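Local coordinates for GGDEF family protein (Vibrio cholerae, PDB 5GZS) that probably senses a ligand in the periplasm for a diguanylate cyclase, through two solute-binding-protein-like domains, one of which binds arginine, at residues Lys299-Pro311 and Gly423-Lys435. Sequence-based numbering, arbitrary orientation.
Sequences KNLAYFSESYYHP and GATLAPLFSRAIK
The ring of Tyr303 meets the first turn of helix 421-435 obliquely, its CD2 and CE2 side lying against the backbone of Gly423 and Ala424; CE2 comes to 3.4 Å from CB of Ala424. Gly423 has no side chain, and its bare backbone touches the ring. CG anti to the carbonyl carbon (chi1 -69°) turns the ring onto this turn, while CB of Tyr303 lies 4.1 Å from CB of Ala427. The Tyr308 ring is likewise oblique to CD1 of Ile434; CB of Tyr308 packs on CG2 of Ile434 at 4.1 Å, and the OH of Tyr308 leads away from the helix to a hydrogen bond with Ser249 OG. Between the two tyrosines a polar bond joins the segments: Glu306 N donates to Ser431 OG (3.0 Å, N-H...O 162°), and this hydroxyl in turn bonds to Ala427 O, which also accepts from Ser431 N on the opposite face of its carbonyl plane. Ser305 OG donates to Glu306 O (2.7 Å), is also hydrogen-bonded to Ile415 N, and lies near CD1 of Ile434. Farther along, the extended chains of Glu306 and Lys435 cross at about a right angle, and NZ of Lys435 forms a salt bridge to the syn lone pair of Glu306 OE2 (3.0 Å). The helix thus packs beside edge strand 303-304 and its continuation in the second, C-terminal solute-binding-protein-like domain, apart from the arginine pocket of the first; Phe430 and Ala427 reach Phe417 of adjoining strand 414-417, and Phe304 meets Ile292 of strand 288-292.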
ATOM      1  N   LYS A 299     -19.176  13.198 -10.262  1.00 77.55           N
ATOM      2  CA  LYS A 299     -19.564  11.800 -10.023  1.00 79.17           C
ATOM      3  C   LYS A 299     -20.938  11.411 -10.580  1.00 74.42           C
ATOM      4  O   LYS A 299     -21.181  10.243 -10.903  1.00 73.33           O
ATOM      5  CB  LYS A 299     -19.523  11.494  -8.520  1.00 75.63           C
ATOM      6  CG  LYS A 299     -19.115  10.051  -8.186  1.00 72.43           C
ATOM      7  CD  LYS A 299     -18.094  10.021  -7.034  1.00 76.73           C
ATOM      8  CE  LYS A 299     -17.802   8.610  -6.517  1.00 75.90           C
ATOM      9  NZ  LYS A 299     -17.210   8.609  -5.132  1.00 80.05           N
ATOM     10  N   ASN A 300     -21.814  12.395 -10.713  1.00 67.28           N
ATOM     11  CA  ASN A 300     -23.191  12.153 -11.104  1.00 62.97           C
ATOM     12  C   ASN A 300     -23.520  12.604 -12.520  1.00 56.63           C
ATOM     13  O   ASN A 300     -24.644  12.406 -12.987  1.00 53.23           O
ATOM     14  CB  ASN A 300     -24.126  12.872 -10.134  1.00 78.81           C
ATOM     15  CG  ASN A 300     -23.723  14.325  -9.913  1.00 83.80           C
ATOM     16  OD1 ASN A 300     -22.531  14.662  -9.909  1.00 76.70           O
ATOM     17  ND2 ASN A 300     -24.720  15.199  -9.763  1.00 88.37           N
ATOM     18  N   LEU A 301     -22.566  13.235 -13.202  1.00 59.55           N
ATOM     19  CA  LEU A 301     -22.844  13.795 -14.532  1.00 55.83           C
ATOM     20  C   LEU A 301     -22.430  12.854 -15.652  1.00 49.74           C
ATOM     21  O   LEU A 301     -22.664  13.125 -16.825  1.00 52.00           O
ATOM     22  CB  LEU A 301     -22.146  15.138 -14.685  1.00 55.22           C
ATOM     23  CG  LEU A 301     -22.462  16.075 -13.513  1.00 54.16           C
ATOM     24  CD1 LEU A 301     -21.235  16.872 -13.134  1.00 52.34           C
ATOM     25  CD2 LEU A 301     -23.617  17.013 -13.886  1.00 53.03           C
ATOM     26  N   ALA A 302     -21.817  11.738 -15.280  1.00 47.35           N
ATOM     27  CA  ALA A 302     -21.470  10.702 -16.242  1.00 44.48           C
ATOM     28  C   ALA A 302     -21.405   9.344 -15.557  1.00 41.91           C
ATOM     29  O   ALA A 302     -21.353   9.256 -14.337  1.00 46.45           O
ATOM     30  CB  ALA A 302     -20.155  11.026 -16.921  1.00 33.40           C
ATOM     31  N   TYR A 303     -21.440   8.286 -16.354  1.00 46.45           N
ATOM     32  CA  TYR A 303     -21.251   6.929 -15.868  1.00 31.41           C
ATOM     33  C   TYR A 303     -19.768   6.633 -15.920  1.00 32.82           C
ATOM     34  O   TYR A 303     -19.086   7.114 -16.829  1.00 37.34           O
ATOM     35  CB  TYR A 303     -22.024   5.936 -16.727  1.00 31.05           C
ATOM     36  CG  TYR A 303     -23.533   6.004 -16.618  1.00 32.61           C
ATOM     37  CD1 TYR A 303     -24.163   6.088 -15.383  1.00 33.22           C
ATOM     38  CD2 TYR A 303     -24.325   5.960 -17.749  1.00 31.76           C
ATOM     39  CE1 TYR A 303     -25.548   6.124 -15.293  1.00 40.78           C
ATOM     40  CE2 TYR A 303     -25.694   5.995 -17.668  1.00 32.61           C
ATOM     41  CZ  TYR A 303     -26.311   6.070 -16.440  1.00 46.08           C
ATOM     42  OH  TYR A 303     -27.693   6.116 -16.357  1.00 53.30           O
ATOM     43  N   PHE A 304     -19.261   5.831 -14.983  1.00 39.97           N
ATOM     44  CA  PHE A 304     -17.813   5.645 -14.852  1.00 39.18           C
ATOM     45  C   PHE A 304     -17.367   4.194 -14.841  1.00 39.60           C
ATOM     46  O   PHE A 304     -17.923   3.388 -14.115  1.00 47.81           O
ATOM     47  CB  PHE A 304     -17.308   6.311 -13.566  1.00 42.01           C
ATOM     48  CG  PHE A 304     -17.491   7.800 -13.536  1.00 43.36           C
ATOM     49  CD1 PHE A 304     -16.550   8.633 -14.105  1.00 45.65           C
ATOM     50  CD2 PHE A 304     -18.594   8.369 -12.911  1.00 55.82           C
ATOM     51  CE1 PHE A 304     -16.710  10.005 -14.077  1.00 50.19           C
ATOM     52  CE2 PHE A 304     -18.763   9.754 -12.879  1.00 53.47           C
ATOM     53  CZ  PHE A 304     -17.819  10.569 -13.466  1.00 49.93           C
ATOM     54  N   SER A 305     -16.358   3.859 -15.636  1.00 39.20           N
ATOM     55  CA  SER A 305     -15.725   2.546 -15.529  1.00 41.63           C
ATOM     56  C   SER A 305     -15.022   2.511 -14.201  1.00 44.94           C
ATOM     57  O   SER A 305     -14.844   3.565 -13.599  1.00 46.75           O
ATOM     58  CB  SER A 305     -14.695   2.311 -16.629  1.00 41.83           C
ATOM     59  OG  SER A 305     -13.487   2.991 -16.289  1.00 40.53           O
ATOM     60  N   GLU A 306     -14.596   1.321 -13.766  1.00 46.45           N
ATOM     61  CA  GLU A 306     -13.699   1.179 -12.621  1.00 40.39           C
ATOM     62  C   GLU A 306     -12.436   1.944 -12.927  1.00 42.76           C
ATOM     63  O   GLU A 306     -12.168   2.202 -14.096  1.00 50.03           O
ATOM     64  CB  GLU A 306     -13.368  -0.295 -12.341  1.00 40.53           C
ATOM     65  CG  GLU A 306     -14.512  -1.105 -11.709  1.00 39.36           C
ATOM     66  CD  GLU A 306     -14.143  -2.567 -11.521  1.00 58.30           C
ATOM     67  OE1 GLU A 306     -12.947  -2.892 -11.725  1.00 68.54           O
ATOM     68  OE2 GLU A 306     -15.036  -3.386 -11.182  1.00 56.34           O
ATOM     69  N   SER A 307     -11.667   2.309 -11.897  1.00 48.99           N
ATOM     70  CA  SER A 307     -10.417   3.059 -12.091  1.00 47.87           C
ATOM     71  C   SER A 307      -9.391   2.236 -12.861  1.00 42.39           C
ATOM     72  O   SER A 307      -9.462   1.024 -12.853  1.00 33.51           O
ATOM     73  CB  SER A 307      -9.824   3.487 -10.753  1.00 55.15           C
ATOM     74  OG  SER A 307     -10.844   3.919  -9.875  1.00 67.29           O
ATOM     75  N   TYR A 308      -8.445   2.892 -13.529  1.00 48.98           N
ATOM     76  CA  TYR A 308      -7.375   2.170 -14.220  1.00 39.56           C
ATOM     77  C   TYR A 308      -6.018   2.794 -13.939  1.00 42.12           C
ATOM     78  O   TYR A 308      -4.989   2.323 -14.425  1.00 45.73           O
ATOM     79  CB  TYR A 308      -7.630   2.119 -15.732  1.00 38.07           C
ATOM     80  CG  TYR A 308      -7.660   3.454 -16.452  1.00 36.09           C
ATOM     81  CD1 TYR A 308      -6.494   4.015 -16.968  1.00 42.42           C
ATOM     82  CD2 TYR A 308      -8.851   4.143 -16.634  1.00 40.52           C
ATOM     83  CE1 TYR A 308      -6.514   5.231 -17.631  1.00 40.99           C
ATOM     84  CE2 TYR A 308      -8.883   5.361 -17.303  1.00 39.14           C
ATOM     85  CZ  TYR A 308      -7.709   5.897 -17.795  1.00 38.77           C
ATOM     86  OH  TYR A 308      -7.737   7.104 -18.458  1.00 40.56           O
ATOM     87  N   TYR A 309      -6.026   3.867 -13.163  1.00 37.89           N
ATOM     88  CA  TYR A 309      -4.792   4.511 -12.749  1.00 51.75           C
ATOM     89  C   TYR A 309      -5.036   5.262 -11.447  1.00 57.00           C
ATOM     90  O   TYR A 309      -6.173   5.673 -11.157  1.00 53.34           O
ATOM     91  CB  TYR A 309      -4.264   5.458 -13.831  1.00 53.30           C
ATOM     92  CG  TYR A 309      -2.954   6.085 -13.451  1.00 53.26           C
ATOM     93  CD1 TYR A 309      -1.787   5.346 -13.458  1.00 59.95           C
ATOM     94  CD2 TYR A 309      -2.893   7.409 -13.048  1.00 60.81           C
ATOM     95  CE1 TYR A 309      -0.581   5.918 -13.080  1.00 65.73           C
ATOM     96  CE2 TYR A 309      -1.699   7.991 -12.674  1.00 62.72           C
ATOM     97  CZ  TYR A 309      -0.549   7.243 -12.688  1.00 65.52           C
ATOM     98  OH  TYR A 309       0.633   7.832 -12.309  1.00 73.67           O
ATOM     99  N   HIS A 310      -3.985   5.426 -10.649  1.00 60.24           N
ATOM    100  CA  HIS A 310      -4.139   6.131  -9.378  1.00 56.84           C
ATOM    101  C   HIS A 310      -3.057   7.160  -9.149  1.00 53.96           C
ATOM    102  O   HIS A 310      -2.026   6.858  -8.547  1.00 64.72           O
ATOM    103  CB  HIS A 310      -4.161   5.142  -8.241  1.00 52.20           C
ATOM    104  CG  HIS A 310      -5.130   4.036  -8.456  1.00 52.68           C
ATOM    105  ND1 HIS A 310      -6.430   4.089  -7.999  1.00 53.84           N
ATOM    106  CD2 HIS A 310      -5.000   2.852  -9.104  1.00 50.37           C
ATOM    107  CE1 HIS A 310      -7.054   2.972  -8.334  1.00 55.37           C
ATOM    108  NE2 HIS A 310      -6.208   2.207  -9.004  1.00 54.17           N
ATOM    109  N   PRO A 311      -3.309   8.386  -9.623  1.00 48.13           N
ATOM    110  CA  PRO A 311      -2.366   9.499  -9.577  1.00 49.16           C
ATOM    111  C   PRO A 311      -1.996   9.859  -8.169  1.00 47.75           C
ATOM    112  O   PRO A 311      -2.806   9.682  -7.246  1.00 42.36           O
ATOM    113  CB  PRO A 311      -3.135  10.643 -10.236  1.00 51.74           C
ATOM    114  CG  PRO A 311      -4.232   9.981 -11.003  1.00 45.48           C
ATOM    115  CD  PRO A 311      -4.590   8.784 -10.230  1.00 46.35           C
ATOM    116  N   GLY A 423     -24.489   4.373 -22.619  1.00 29.67           N
ATOM    117  CA  GLY A 423     -23.376   4.575 -21.709  1.00 29.39           C
ATOM    118  C   GLY A 423     -23.522   3.741 -20.449  1.00 36.63           C
ATOM    119  O   GLY A 423     -22.534   3.224 -19.909  1.00 29.99           O
ATOM    120  N   ALA A 424     -24.764   3.599 -19.988  1.00 30.52           N
ATOM    121  CA  ALA A 424     -25.083   2.718 -18.867  1.00 31.01           C
ATOM    122  C   ALA A 424     -24.676   1.265 -19.151  1.00 31.76           C
ATOM    123  O   ALA A 424     -24.318   0.531 -18.241  1.00 31.78           O
ATOM    124  CB  ALA A 424     -26.553   2.792 -18.545  1.00 32.14           C
ATOM    125  N   THR A 425     -24.724   0.849 -20.412  1.00 29.82           N
ATOM    126  CA  THR A 425     -24.382  -0.517 -20.757  1.00 29.28           C
ATOM    127  C   THR A 425     -22.889  -0.580 -21.008  1.00 38.78           C
ATOM    128  O   THR A 425     -22.230  -1.562 -20.659  1.00 44.86           O
ATOM    129  CB  THR A 425     -25.170  -1.019 -22.000  1.00 29.23           C
ATOM    130  OG1 THR A 425     -26.526  -1.284 -21.633  1.00 50.42           O
ATOM    131  CG2 THR A 425     -24.569  -2.299 -22.551  1.00 28.50           C
ATOM    132  N   LEU A 426     -22.340   0.476 -21.601  1.00 37.04           N
ATOM    133  CA  LEU A 426     -20.923   0.445 -21.940  1.00 33.60           C
ATOM    134  C   LEU A 426     -20.055   0.361 -20.685  1.00 29.56           C
ATOM    135  O   LEU A 426     -19.177  -0.482 -20.613  1.00 27.56           O
ATOM    136  CB  LEU A 426     -20.527   1.668 -22.772  1.00 29.92           C
ATOM    137  CG  LEU A 426     -20.979   1.561 -24.229  1.00 35.81           C
ATOM    138  CD1 LEU A 426     -20.602   2.829 -25.026  1.00 26.72           C
ATOM    139  CD2 LEU A 426     -20.475   0.258 -24.901  1.00 25.97           C
ATOM    140  N   ALA A 427     -20.315   1.226 -19.707  1.00 28.84           N
ATOM    141  CA  ALA A 427     -19.416   1.401 -18.565  1.00 32.04           C
ATOM    142  C   ALA A 427     -19.067   0.095 -17.812  1.00 29.03           C
ATOM    143  O   ALA A 427     -17.889  -0.157 -17.583  1.00 28.70           O
ATOM    144  CB  ALA A 427     -20.001   2.455 -17.588  1.00 29.91           C
ATOM    145  N   PRO A 428     -20.067  -0.744 -17.438  1.00 28.96           N
ATOM    146  CA  PRO A 428     -19.712  -2.023 -16.789  1.00 30.99           C
ATOM    147  C   PRO A 428     -18.920  -2.942 -17.685  1.00 31.58           C
ATOM    148  O   PRO A 428     -18.031  -3.637 -17.196  1.00 37.31           O
ATOM    149  CB  PRO A 428     -21.063  -2.667 -16.473  1.00 29.49           C
ATOM    150  CG  PRO A 428     -22.006  -1.535 -16.415  1.00 34.65           C
ATOM    151  CD  PRO A 428     -21.528  -0.536 -17.437  1.00 30.26           C
ATOM    152  N   LEU A 429     -19.248  -2.950 -18.974  1.00 27.24           N
ATOM    153  CA  LEU A 429     -18.500  -3.737 -19.944  1.00 26.40           C
ATOM    154  C   LEU A 429     -17.059  -3.260 -20.010  1.00 35.52           C
ATOM    155  O   LEU A 429     -16.127  -4.077 -20.009  1.00 44.56           O
ATOM    156  CB  LEU A 429     -19.156  -3.661 -21.322  1.00 26.03           C
ATOM    157  CG  LEU A 429     -20.514  -4.356 -21.336  1.00 26.59           C
ATOM    158  CD1 LEU A 429     -21.325  -4.001 -22.577  1.00 26.48           C
ATOM    159  CD2 LEU A 429     -20.291  -5.877 -21.202  1.00 26.51           C
ATOM    160  N   PHE A 430     -16.860  -1.945 -20.047  1.00 38.77           N
ATOM    161  CA  PHE A 430     -15.499  -1.424 -20.121  1.00 39.45           C
ATOM    162  C   PHE A 430     -14.730  -1.777 -18.837  1.00 34.91           C
ATOM    163  O   PHE A 430     -13.534  -2.038 -18.888  1.00 30.34           O
ATOM    164  CB  PHE A 430     -15.494   0.094 -20.391  1.00 34.98           C
ATOM    165  CG  PHE A 430     -15.431   0.450 -21.876  1.00 30.55           C
ATOM    166  CD1 PHE A 430     -16.580   0.488 -22.655  1.00 26.96           C
ATOM    167  CD2 PHE A 430     -14.227   0.711 -22.486  1.00 26.63           C
ATOM    168  CE1 PHE A 430     -16.520   0.797 -24.014  1.00 30.27           C
ATOM    169  CE2 PHE A 430     -14.151   1.017 -23.846  1.00 26.32           C
ATOM    170  CZ  PHE A 430     -15.301   1.065 -24.613  1.00 27.98           C
ATOM    171  N   SER A 431     -15.408  -1.835 -17.693  1.00 33.31           N
ATOM    172  CA  SER A 431     -14.722  -2.283 -16.480  1.00 32.77           C
ATOM    173  C   SER A 431     -14.074  -3.674 -16.659  1.00 32.50           C
ATOM    174  O   SER A 431     -12.885  -3.866 -16.354  1.00 33.60           O
ATOM    175  CB  SER A 431     -15.684  -2.291 -15.309  1.00 32.74           C
ATOM    176  OG  SER A 431     -16.087  -0.973 -14.994  1.00 36.91           O
ATOM    177  N   ARG A 432     -14.834  -4.632 -17.186  1.00 28.18           N
ATOM    178  CA  ARG A 432     -14.277  -5.957 -17.454  1.00 27.84           C
ATOM    179  C   ARG A 432     -13.137  -5.902 -18.447  1.00 38.51           C
ATOM    180  O   ARG A 432     -12.100  -6.511 -18.218  1.00 50.83           O
ATOM    181  CB  ARG A 432     -15.354  -6.902 -17.959  1.00 27.82           C
ATOM    182  CG  ARG A 432     -16.451  -7.147 -16.944  1.00 29.46           C
ATOM    183  CD  ARG A 432     -17.555  -8.007 -17.538  1.00 33.22           C
ATOM    184  NE  ARG A 432     -17.074  -9.317 -17.975  1.00 37.32           N
ATOM    185  CZ  ARG A 432     -17.876 -10.254 -18.463  1.00 47.78           C
ATOM    186  NH1 ARG A 432     -19.179 -10.009 -18.564  1.00 51.98           N
ATOM    187  NH2 ARG A 432     -17.389 -11.424 -18.849  1.00 58.35           N
ATOM    188  N   ALA A 433     -13.304  -5.177 -19.550  1.00 34.57           N
ATOM    189  CA  ALA A 433     -12.233  -5.149 -20.547  1.00 39.88           C
ATOM    190  C   ALA A 433     -10.931  -4.637 -19.928  1.00 42.79           C
ATOM    191  O   ALA A 433      -9.848  -5.161 -20.197  1.00 53.39           O
ATOM    192  CB  ALA A 433     -12.622  -4.290 -21.745  1.00 35.06           C
ATOM    193  N   ILE A 434     -11.052  -3.617 -19.088  1.00 39.37           N
ATOM    194  CA  ILE A 434      -9.913  -3.070 -18.366  1.00 46.31           C
ATOM    195  C   ILE A 434      -9.272  -4.088 -17.398  1.00 49.50           C
ATOM    196  O   ILE A 434      -8.037  -4.181 -17.346  1.00 51.09           O
ATOM    197  CB  ILE A 434     -10.324  -1.825 -17.591  1.00 40.04           C
ATOM    198  CG1 ILE A 434     -10.453  -0.633 -18.543  1.00 34.81           C
ATOM    199  CG2 ILE A 434      -9.320  -1.529 -16.491  1.00 40.06           C
ATOM    200  CD1 ILE A 434     -11.188   0.557 -17.910  1.00 35.31           C
ATOM    201  N   LYS A 435     -10.089  -4.849 -16.653  1.00 38.35           N
ATOM    202  CA  LYS A 435      -9.544  -5.903 -15.779  1.00 36.97           C
ATOM    203  C   LYS A 435      -8.639  -6.859 -16.534  1.00 47.23           C
ATOM    204  O   LYS A 435      -7.484  -7.070 -16.138  1.00 70.49           O
ATOM    205  CB  LYS A 435     -10.643  -6.695 -15.085  1.00 31.15           C
ATOM    206  CG  LYS A 435     -11.314  -5.892 -13.999  1.00 39.61           C
ATOM    207  CD  LYS A 435     -12.288  -6.683 -13.182  1.00 41.66           C
ATOM    208  CE  LYS A 435     -13.317  -5.728 -12.604  1.00 46.53           C
ATOM    209  NZ  LYS A 435     -13.920  -6.173 -11.311  1.00 49.25           N
TER